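Local structure of uricase (Arthrobacter globiformis, 2YZC) at residues T67-Q70 with K71-Y75; N119-D122 with H123-S126; P167-K170 with Y171-L174; M229-A232 with V233-H237. The protein catalyses the oxidation of uric acid by molecular oxygen to 5-hydroxyisourate and hydrogen peroxide, and here holds allantoate in its active sites. All coordinates share one frame; numbering follows the deposited sequence.

Contact 1 (T67-Q70 with K71-Y75). With 1AL (allantoate ion), chain L.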
loop_
_atom_site.group_PDB
_atom_site.type_symbol
_atom_site.label_atom_id
_atom_site.label_comp_id
_atom_site.label_asym_id
_atom_site.label_seq_id
_atom_site.Cartn_x
_atom_site.Cartn_y
_atom_site.Cartn_z
ATOM N N THR A 67 -15.580 17.508 14.220
ATOM C CA THR A 67 -15.434 16.682 13.034
ATOM C C THR A 67 -16.381 15.496 13.227
ATOM O O THR A 67 -16.937 14.982 12.268
ATOM C CB THR A 67 -13.965 16.196 12.830
ATOM O OG1 THR A 67 -13.596 15.282 13.871
ATOM C CG2 THR A 67 -12.999 17.393 12.851
ATOM N N ASP A 68 -16.582 15.080 14.476
ATOM C CA ASP A 68 -17.487 13.964 14.759
ATOM C C ASP A 68 -18.900 14.323 14.294
ATOM O O ASP A 68 -19.635 13.473 13.797
ATOM C CB ASP A 68 -17.516 13.640 16.260
ATOM C CG ASP A 68 -18.355 12.404 16.576
ATOM O OD1 ASP A 68 -17.860 11.275 16.372
ATOM O OD2 ASP A 68 -19.515 12.553 17.015
ATOM N N THR A 69 -19.278 15.587 14.472
ATOM C CA THR A 69 -20.596 16.051 14.061
ATOM C C THR A 69 -20.712 16.043 12.543
ATOM O O THR A 69 -21.762 15.711 11.990
ATOM C CB THR A 69 -20.867 17.476 14.568
ATOM O OG1 THR A 69 -20.859 17.476 15.999
ATOM C CG2 THR A 69 -22.220 17.972 14.070
ATOM N N GLN A 70 -19.629 16.419 11.872
ATOM C CA GLN A 70 -19.616 16.428 10.420
ATOM C C GLN A 70 -19.834 15.006 9.930
ATOM O O GLN A 70 -20.581 14.775 8.980
ATOM C CB GLN A 70 -18.290 16.989 9.903
ATOM C CG GLN A 70 -18.130 18.481 10.210
ATOM C CD GLN A 70 -16.823 19.063 9.716
ATOM O OE1 GLN A 70 -16.452 18.892 8.554
ATOM N NE2 GLN A 70 -16.121 19.773 10.597
ATOM N N LYS A 71 -19.190 14.049 10.592
ATOM C CA LYS A 71 -19.345 12.646 10.223
ATOM C C LYS A 71 -20.797 12.199 10.395
ATOM O O LYS A 71 -21.353 11.528 9.528
ATOM C CB LYS A 71 -18.441 11.765 11.090
ATOM C CG LYS A 71 -18.645 10.276 10.856
ATOM C CD LYS A 71 -18.046 9.441 11.977
ATOM C CE LYS A 71 -18.791 9.665 13.291
ATOM N NZ LYS A 71 -18.282 8.774 14.371
ATOM N N ASN A 72 -21.408 12.558 11.523
ATOM C CA ASN A 72 -22.800 12.184 11.776
ATOM C C ASN A 72 -23.730 12.757 10.711
ATOM O O ASN A 72 -24.684 12.103 10.288
ATOM C CB ASN A 72 -23.267 12.687 13.148
ATOM C CG ASN A 72 -22.598 11.968 14.300
ATOM O OD1 ASN A 72 -22.133 10.837 14.156
ATOM N ND2 ASN A 72 -22.569 12.610 15.459
ATOM N N THR A 73 -23.450 13.985 10.288
ATOM C CA THR A 73 -24.277 14.651 9.291
ATOM C C THR A 73 -24.262 13.902 7.963
ATOM O O THR A 73 -25.283 13.818 7.281
ATOM C CB THR A 73 -23.817 16.106 9.089
ATOM O OG1 THR A 73 -23.799 16.775 10.360
ATOM C CG2 THR A 73 -24.768 16.841 8.162
ATOM N N VAL A 74 -23.105 13.351 7.602
ATOM C CA VAL A 74 -22.980 12.577 6.366
ATOM C C VAL A 74 -23.927 11.372 6.398
ATOM O O VAL A 74 -24.662 11.117 5.443
ATOM C CB VAL A 74 -21.534 12.070 6.173
ATOM C CG1 VAL A 74 -21.464 11.095 5.002
ATOM C CG2 VAL A 74 -20.606 13.253 5.929
ATOM N N TYR A 75 -23.911 10.628 7.497
ATOM C CA TYR A 75 -24.780 9.460 7.607
ATOM C C TYR A 75 -26.258 9.855 7.692
ATOM O O TYR A 75 -27.113 9.213 7.084
ATOM C CB TYR A 75 -24.373 8.612 8.819
ATOM C CG TYR A 75 -23.058 7.883 8.620
ATOM C CD1 TYR A 75 -22.909 6.957 7.587
ATOM C CD2 TYR A 75 -21.957 8.138 9.441
ATOM C CE1 TYR A 75 -21.699 6.304 7.368
ATOM C CE2 TYR A 75 -20.731 7.485 9.232
ATOM C CZ TYR A 75 -20.615 6.575 8.195
ATOM O OH TYR A 75 -19.422 5.935 7.971
HETATM C C1 1AL L . -10.097 18.578 17.275
HETATM O O2 1AL L . -9.290 19.112 18.052
HETATM N N3 1AL L . -10.713 19.263 16.272
HETATM N N4 1AL L . -10.310 17.225 17.521
HETATM C C5 1AL L . -10.790 15.808 15.337
HETATM O O6 1AL L . -10.185 16.545 14.533
HETATM O O7 1AL L . -11.295 14.707 15.072
HETATM C C8 1AL L . -11.211 16.454 16.681
HETATM C C9 1AL L . -13.670 16.476 16.731
HETATM O O10 1AL L . -14.601 15.641 16.687
HETATM N N11 1AL L . -13.772 17.725 16.178
HETATM N N12 1AL L . -12.487 16.207 17.338
HETATM O O HOH W 1 -20.409 9.951 16.198
#
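Asp68 and Lys71, one turn apart near the start of helix 67-78, form a salt bridge in which Lys71 NZ meets Asp68 OD1 at 3.2 Å from above the carboxylate plane, 38° out of it. Both chains leave with CG anti to the backbone N (chi1 -175° and 174°), and the lysine bends at chi3 to bring its ammonium back to the carboxylate. A water joins the pair to the next residue: it accepts from Lys71 NZ and lies 2.8 Å from Asn72 OD1, with a weak bond to Asp68 OD2. Asn72 ND2 is held by Tyr171 O and Thr173 OG1 of the second subunit.

Among the helical bonds, Thr69 O is gripped twice by Thr73, by N and by OG1 (2.8 Å), from opposite faces of the carbonyl plane; the OG1 bond probably orients the hydroxyl.

Allantoate sits at the N-terminal end of the helix. Thr67 OG1, itself bonded to Lys22, donates to carboxylate oxygen O7 of the ligand at 2.7 Å; Thr67 and Lys22 probably form part of the charge relay. His251, Leu222 and Arg180 of the second subunit bind the same ligand, so the active site is shared between chains. The backbone N of Asp68 holds the neutral ureido oxygen O10 at 3.0 Å, where the helix start would probably favour an acceptor, while the Asp68 carboxylate is engaged with Lys71.

Contact 2 (N119-D122 with H123-S126)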
loop_
_atom_site.group_PDB
_atom_site.type_symbol
_atom_site.label_atom_id
_atom_site.label_comp_id
_atom_site.label_asym_id
_atom_site.label_seq_id
_atom_site.Cartn_x
_atom_site.Cartn_y
_atom_site.Cartn_z
ATOM N N ASN A 119 -24.518 -12.204 -11.700
ATOM C CA ASN A 119 -25.519 -12.878 -12.530
ATOM C C ASN A 119 -26.888 -12.209 -12.426
ATOM O O ASN A 119 -27.906 -12.888 -12.294
ATOM C CB ASN A 119 -25.657 -14.348 -12.125
ATOM C CG ASN A 119 -24.351 -15.100 -12.204
ATOM O OD1 ASN A 119 -23.659 -15.063 -13.221
ATOM N ND2 ASN A 119 -24.008 -15.803 -11.128
ATOM N N ASP A 120 -26.900 -10.880 -12.462
ATOM C CA ASP A 120 -28.131 -10.097 -12.394
ATOM C C ASP A 120 -28.951 -10.319 -11.117
ATOM O O ASP A 120 -30.154 -10.057 -11.094
ATOM C CB ASP A 120 -28.994 -10.400 -13.625
ATOM C CG ASP A 120 -30.004 -9.308 -13.914
ATOM O OD1 ASP A 120 -29.603 -8.124 -13.952
ATOM O OD2 ASP A 120 -31.197 -9.632 -14.111
ATOM N N HIS A 121 -28.296 -10.791 -10.060
ATOM C CA HIS A 121 -28.957 -11.053 -8.781
ATOM C C HIS A 121 -29.572 -9.778 -8.193
ATOM O O HIS A 121 -29.044 -8.685 -8.379
ATOM C CB HIS A 121 -27.944 -11.652 -7.797
ATOM C CG HIS A 121 -28.566 -12.327 -6.616
ATOM N ND1 HIS A 121 -29.162 -11.632 -5.586
ATOM C CD2 HIS A 121 -28.702 -13.640 -6.312
ATOM C CE1 HIS A 121 -29.640 -12.487 -4.699
ATOM N NE2 HIS A 121 -29.373 -13.713 -5.116
ATOM N N ASP A 122 -30.688 -9.929 -7.483
ATOM C CA ASP A 122 -31.381 -8.795 -6.879
ATOM C C ASP A 122 -30.627 -8.130 -5.731
ATOM O O ASP A 122 -30.790 -6.930 -5.502
ATOM C CB ASP A 122 -32.764 -9.220 -6.372
ATOM C CG ASP A 122 -33.778 -9.388 -7.495
ATOM O OD1 ASP A 122 -34.863 -9.947 -7.230
ATOM O OD2 ASP A 122 -33.500 -8.955 -8.637
ATOM N N HIS A 123 -29.820 -8.894 -5.000
ATOM C CA HIS A 123 -29.090 -8.311 -3.875
ATOM C C HIS A 123 -27.709 -8.902 -3.584
ATOM O O HIS A 123 -27.295 -8.963 -2.430
ATOM C CB HIS A 123 -29.948 -8.369 -2.602
ATOM C CG HIS A 123 -30.369 -9.753 -2.209
ATOM N ND1 HIS A 123 -31.620 -10.258 -2.490
ATOM C CD2 HIS A 123 -29.709 -10.731 -1.544
ATOM C CE1 HIS A 123 -31.713 -11.489 -2.014
ATOM N NE2 HIS A 123 -30.567 -11.799 -1.435
ATOM N N ALA A 124 -27.007 -9.339 -4.626
ATOM C CA ALA A 124 -25.661 -9.891 -4.484
ATOM C C ALA A 124 -24.815 -9.193 -5.543
ATOM O O ALA A 124 -25.155 -9.216 -6.728
ATOM C CB ALA A 124 -25.668 -11.394 -4.713
ATOM N N PHE A 125 -23.715 -8.575 -5.119
ATOM C CA PHE A 125 -22.866 -7.824 -6.038
ATOM C C PHE A 125 -21.376 -8.109 -5.895
ATOM O O PHE A 125 -20.936 -8.685 -4.905
ATOM C CB PHE A 125 -23.074 -6.321 -5.819
ATOM C CG PHE A 125 -24.502 -5.923 -5.574
ATOM C CD1 PHE A 125 -25.103 -6.154 -4.339
ATOM C CD2 PHE A 125 -25.238 -5.289 -6.570
ATOM C CE1 PHE A 125 -26.414 -5.757 -4.094
ATOM C CE2 PHE A 125 -26.551 -4.887 -6.340
ATOM C CZ PHE A 125 -27.141 -5.120 -5.099
ATOM N N SER A 126 -20.605 -7.697 -6.900
ATOM C CA SER A 126 -19.156 -7.858 -6.871
ATOM C C SER A 126 -18.562 -6.497 -7.230
ATOM O O SER A 126 -19.126 -5.757 -8.035
ATOM C CB SER A 126 -18.683 -8.930 -7.864
ATOM O OG SER A 126 -18.883 -8.538 -9.208
#
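His121 ND1 accepts the backbone N-H of His123 at 2.9 Å, a nearly straight bond (169°) that lies in the imidazole plane. It lies in the connection of a beta hairpin, between the antiparallel strands 103-117 and 124-129. Because ND1 accepts here, it is probably the ring nitrogen without a proton. With chi1 at -163° the His121 ring swings away from its own amide and toward the strand start, which lays ND1 beside the amide two residues on.

Once there, the ring is packed on two sides. Ala124 CB stands over one face, 3.8 Å from the ring centroid, in a CH-pi contact displaced toward the rim. The edge of His121 is directed at the face of His123 in a T-shaped pair, with planes 82° apart and centroids separated by 4.5 Å. The turn is fastened to its surroundings by arginines of the same chain: Arg36 makes salt bridges with Asp120 and Asp122, and Arg117 takes the carbonyl of His121. Beyond it, Ala124 to Ser126 pair antiparallel with a strand of the third subunit, so the sheet continues across the interface, where Ala215 of that subunit packs on both His121 and Ala124. Within the T-shaped pair it is His121 CE1 that makes the contact, set over the centre of the His123 ring and 3.5 Å from His123 NE2.

Contact 3 (P167-K170 with Y171-L174)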
loop_
_atom_site.group_PDB
_atom_site.type_symbol
_atom_site.label_atom_id
_atom_site.label_comp_id
_atom_site.label_asym_id
_atom_site.label_seq_id
_atom_site.Cartn_x
_atom_site.Cartn_y
_atom_site.Cartn_z
ATOM N N PRO A 167 15.372 15.901 -29.225
ATOM C CA PRO A 167 16.772 16.336 -29.263
ATOM C C PRO A 167 17.692 15.344 -28.558
ATOM O O PRO A 167 17.317 14.747 -27.551
ATOM C CB PRO A 167 16.725 17.695 -28.568
ATOM C CG PRO A 167 15.613 17.520 -27.583
ATOM C CD PRO A 167 14.561 16.818 -28.408
ATOM N N ARG A 168 18.893 15.160 -29.093
ATOM C CA ARG A 168 19.839 14.234 -28.486
ATOM C C ARG A 168 20.977 15.017 -27.840
ATOM O O ARG A 168 21.980 15.313 -28.490
ATOM C CB ARG A 168 20.394 13.272 -29.542
ATOM C CG ARG A 168 19.324 12.604 -30.401
ATOM C CD ARG A 168 19.918 11.470 -31.238
ATOM N NE ARG A 168 20.375 10.381 -30.380
ATOM C CZ ARG A 168 19.570 9.492 -29.807
ATOM N NH1 ARG A 168 18.261 9.550 -30.010
ATOM N NH2 ARG A 168 20.070 8.570 -28.996
ATOM N N ASP A 169 20.824 15.351 -26.559
ATOM C CA ASP A 169 21.850 16.110 -25.855
ATOM C C ASP A 169 22.978 15.196 -25.380
ATOM O O ASP A 169 22.973 13.994 -25.652
ATOM C CB ASP A 169 21.227 16.895 -24.691
ATOM C CG ASP A 169 21.161 16.097 -23.406
ATOM O OD1 ASP A 169 20.976 14.862 -23.476
ATOM O OD2 ASP A 169 21.285 16.715 -22.324
ATOM N N LYS A 170 23.951 15.758 -24.675
ATOM C CA LYS A 170 25.090 14.968 -24.231
ATOM C C LYS A 170 24.777 13.812 -23.280
ATOM O O LYS A 170 25.627 12.941 -23.068
ATOM C CB LYS A 170 26.160 15.878 -23.614
ATOM C CG LYS A 170 25.767 16.542 -22.307
ATOM C CD LYS A 170 26.900 17.437 -21.812
ATOM C CE LYS A 170 26.507 18.193 -20.555
ATOM N NZ LYS A 170 27.576 19.139 -20.131
ATOM N N TYR A 171 23.568 13.783 -22.724
ATOM C CA TYR A 171 23.185 12.708 -21.808
ATOM C C TYR A 171 22.078 11.828 -22.390
ATOM O O TYR A 171 21.510 10.994 -21.684
ATOM C CB TYR A 171 22.699 13.283 -20.469
ATOM C CG TYR A 171 23.761 14.022 -19.688
ATOM C CD1 TYR A 171 24.944 13.389 -19.310
ATOM C CD2 TYR A 171 23.592 15.362 -19.344
ATOM C CE1 TYR A 171 25.938 14.079 -18.612
ATOM C CE2 TYR A 171 24.579 16.057 -18.647
ATOM C CZ TYR A 171 25.745 15.410 -18.287
ATOM O OH TYR A 171 26.724 16.103 -17.609
ATOM N N THR A 172 21.773 12.008 -23.671
ATOM C CA THR A 172 20.709 11.233 -24.306
ATOM C C THR A 172 21.180 9.904 -24.894
ATOM O O THR A 172 22.074 9.866 -25.743
ATOM C CB THR A 172 20.017 12.067 -25.402
ATOM O OG1 THR A 172 19.449 13.239 -24.809
ATOM C CG2 THR A 172 18.912 11.271 -26.081
ATOM N N THR A 173 20.576 8.814 -24.428
ATOM C CA THR A 173 20.923 7.481 -24.909
ATOM C C THR A 173 19.711 6.781 -25.524
ATOM O O THR A 173 19.856 5.780 -26.222
ATOM C CB THR A 173 21.487 6.597 -23.767
ATOM O OG1 THR A 173 20.531 6.510 -22.702
ATOM C CG2 THR A 173 22.782 7.190 -23.229
ATOM N N LEU A 174 18.520 7.320 -25.270
ATOM C CA LEU A 174 17.284 6.743 -25.795
ATOM C C LEU A 174 17.275 6.734 -27.317
ATOM O O LEU A 174 17.586 7.739 -27.958
ATOM C CB LEU A 174 16.066 7.524 -25.282
ATOM C CG LEU A 174 14.690 7.037 -25.768
ATOM C CD1 LEU A 174 14.389 5.659 -25.187
ATOM C CD2 LEU A 174 13.611 8.022 -25.348
HETATM O O HOH W 2 16.328 14.150 -25.182
#
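This is a local turn contact on the surface, in the long loop between strands 143-157 and 182-192, where the chain folds back through a type I beta turn from Asp169 to Thr172. The turn is closed by Thr172 N bonding to Asp169 O at 3.1 Å, with the donor well above the carbonyl plane. Asp169 opens it as an Asx turn: its OD1 accepts a weak bond from Tyr171 N at 2.9 Å and a short one of 2.6 Å from Thr172 OG1. The latter comes in on the anti side of the carboxylate. Asp169 CG is placed between the backbone N and the carbonyl carbon (chi1 88°), which folds the carboxylate over the turn where both donors can reach it. A water bonded to Pro167 O at 2.6 Å also donates to Thr172 OG1.

At the tip, Lys170 and Tyr171 run side by side in the same direction, and Lys170 CG lies over a ring face, 3.9 Å from the Tyr171 centroid, in a CH-pi contact. Phe260 of the fourth subunit meets the same tyrosine edge-to-face, and Thr172 OG1 is hydrogen-bonded to Thr69 OG1 of the second subunit. The loop thus lies at a junction of subunits, and Leu174, further along it, touches bound allantoate. At the base of the turn, Arg168 bends at chi3 so that both terminal nitrogens, NH1 and NH2, donate to the single oxygen Leu174 O at 2.8 Å, which lies near the guanidinium plane.

Contact 4 (M229-A232 with V233-H237)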
loop_
_atom_site.group_PDB
_atom_site.type_symbol
_atom_site.label_atom_id
_atom_site.label_comp_id
_atom_site.label_asym_id
_atom_site.label_seq_id
_atom_site.Cartn_x
_atom_site.Cartn_y
_atom_site.Cartn_z
ATOM N N MET A 229 -7.153 13.623 -25.953
ATOM C CA MET A 229 -8.121 13.168 -24.956
ATOM C C MET A 229 -8.842 14.382 -24.360
ATOM O O MET A 229 -10.067 14.402 -24.261
ATOM C CB MET A 229 -7.408 12.378 -23.851
ATOM C CG MET A 229 -6.918 11.000 -24.296
ATOM S SD MET A 229 -5.700 10.244 -23.184
ATOM C CE MET A 229 -6.709 9.968 -21.697
ATOM N N GLY A 230 -8.077 15.401 -23.979
ATOM C CA GLY A 230 -8.671 16.594 -23.402
ATOM C C GLY A 230 -9.547 17.386 -24.359
ATOM O O GLY A 230 -10.608 17.878 -23.971
ATOM N N ARG A 231 -9.107 17.511 -25.609
ATOM C CA ARG A 231 -9.856 18.255 -26.618
ATOM C C ARG A 231 -11.220 17.624 -26.878
ATOM O O ARG A 231 -12.223 18.323 -26.997
ATOM C CB ARG A 231 -9.061 18.322 -27.932
ATOM C CG ARG A 231 -9.736 19.144 -29.024
ATOM C CD ARG A 231 -8.800 19.386 -30.209
ATOM N NE ARG A 231 -8.524 18.170 -30.969
ATOM C CZ ARG A 231 -9.401 17.572 -31.773
ATOM N NH1 ARG A 231 -10.617 18.075 -31.928
ATOM N NH2 ARG A 231 -9.059 16.469 -32.427
ATOM N N ALA A 232 -11.252 16.300 -26.965
ATOM C CA ALA A 232 -12.502 15.588 -27.211
ATOM C C ALA A 232 -13.532 15.896 -26.124
ATOM O O ALA A 232 -14.722 16.034 -26.404
ATOM C CB ALA A 232 -12.240 14.081 -27.271
ATOM N N VAL A 233 -13.070 15.996 -24.882
ATOM C CA VAL A 233 -13.966 16.283 -23.768
ATOM C C VAL A 233 -14.534 17.703 -23.844
ATOM O O VAL A 233 -15.757 17.897 -23.795
ATOM C CB VAL A 233 -13.236 16.078 -22.418
ATOM C CG1 VAL A 233 -14.075 16.617 -21.271
ATOM C CG2 VAL A 233 -12.964 14.591 -22.209
ATOM N N ILE A 234 -13.654 18.689 -23.975
ATOM C CA ILE A 234 -14.092 20.081 -24.044
ATOM C C ILE A 234 -14.993 20.346 -25.247
ATOM O O ILE A 234 -15.974 21.086 -25.144
ATOM C CB ILE A 234 -12.895 21.053 -24.114
ATOM C CG1 ILE A 234 -11.948 20.820 -22.932
ATOM C CG2 ILE A 234 -13.403 22.498 -24.101
ATOM C CD1 ILE A 234 -12.579 21.036 -21.576
ATOM N N GLU A 235 -14.662 19.751 -26.387
ATOM C CA GLU A 235 -15.458 19.951 -27.594
ATOM C C GLU A 235 -16.841 19.321 -27.495
ATOM O O GLU A 235 -17.792 19.786 -28.125
ATOM C CB GLU A 235 -14.728 19.382 -28.813
ATOM C CG GLU A 235 -13.536 20.210 -29.259
ATOM C CD GLU A 235 -12.839 19.619 -30.467
ATOM O OE1 GLU A 235 -11.948 20.290 -31.029
ATOM O OE2 GLU A 235 -13.180 18.481 -30.851
ATOM N N THR A 236 -16.955 18.270 -26.690
ATOM C CA THR A 236 -18.222 17.568 -26.543
ATOM C C THR A 236 -19.124 18.096 -25.427
ATOM O O THR A 236 -20.350 18.032 -25.535
ATOM C CB THR A 236 -17.980 16.061 -26.292
ATOM O OG1 THR A 236 -17.196 15.519 -27.364
ATOM C CG2 THR A 236 -19.303 15.308 -26.206
ATOM N N HIS A 237 -18.530 18.624 -24.361
ATOM C CA HIS A 237 -19.331 19.097 -23.239
ATOM C C HIS A 237 -19.218 20.571 -22.883
ATOM O O HIS A 237 -18.253 20.992 -22.256
ATOM C CB HIS A 237 -19.022 18.254 -22.002
ATOM C CG HIS A 237 -19.467 16.831 -22.126
ATOM N ND1 HIS A 237 -18.644 15.832 -22.597
ATOM C CD2 HIS A 237 -20.663 16.250 -21.878
ATOM C CE1 HIS A 237 -19.315 14.694 -22.635
ATOM N NE2 HIS A 237 -20.543 14.921 -22.203
#
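Arg231 and Glu235, one turn apart on the last part of alpha helix 222-236, approach at a slant, with the guanidinium and carboxylate planes 63° apart. This i to i+4 salt bridge rests on Arg231 NH1, which donates to Glu235 OE1 at 2.7 Å. The oxygen lies in the guanidinium plane, while the nitrogen arrives on the syn side of the carboxylate, 28° out of its plane. Arg231 leaves the helix opposite its own amide (chi1 -177°) and bends at chi3, whereas Glu235 stays extended beyond CG. The Glu235 carboxylate also lies against the arginine's aliphatic part, with OE1 3.2 Å from Arg231 CG. Arg231 NH2 has a second acidic partner in Glu228, and Val13 of the second subunit packs on both Arg231 and Glu235.

Val233 and Ile234 instead turn to strand 240-254, with Ile240 touching both, so a charged pair and a hydrophobic face lie on different sides of the helix. Ile234 N bonds to Gly230 O at 3.2 Å. At the helix end, Thr236 OG1 donates to Ala232 O at 2.7 Å, supplementing a weak bond to that oxygen from Thr236 N.

From the N terminus the four contacts follow in series, none nested or crossing. Contact 1 lies within helix 67-78 and closes no loop. Contact 2 closes the connection between strands 103-117 and 124-129, and contact 3 the outer turn of the loop from strand 143-157 to strand 182-192. Contact 4 lies in helix 222-236, packed on strand 240-254. Contacts 1 and 3 stand on opposite sides of the chain's centre, their centres about 55 Å apart, yet contact 1 of one chain meets contact 3 of another across the subunit interface. Contact 2 joins the third subunit's sheet, and contact 4 touches the second subunit.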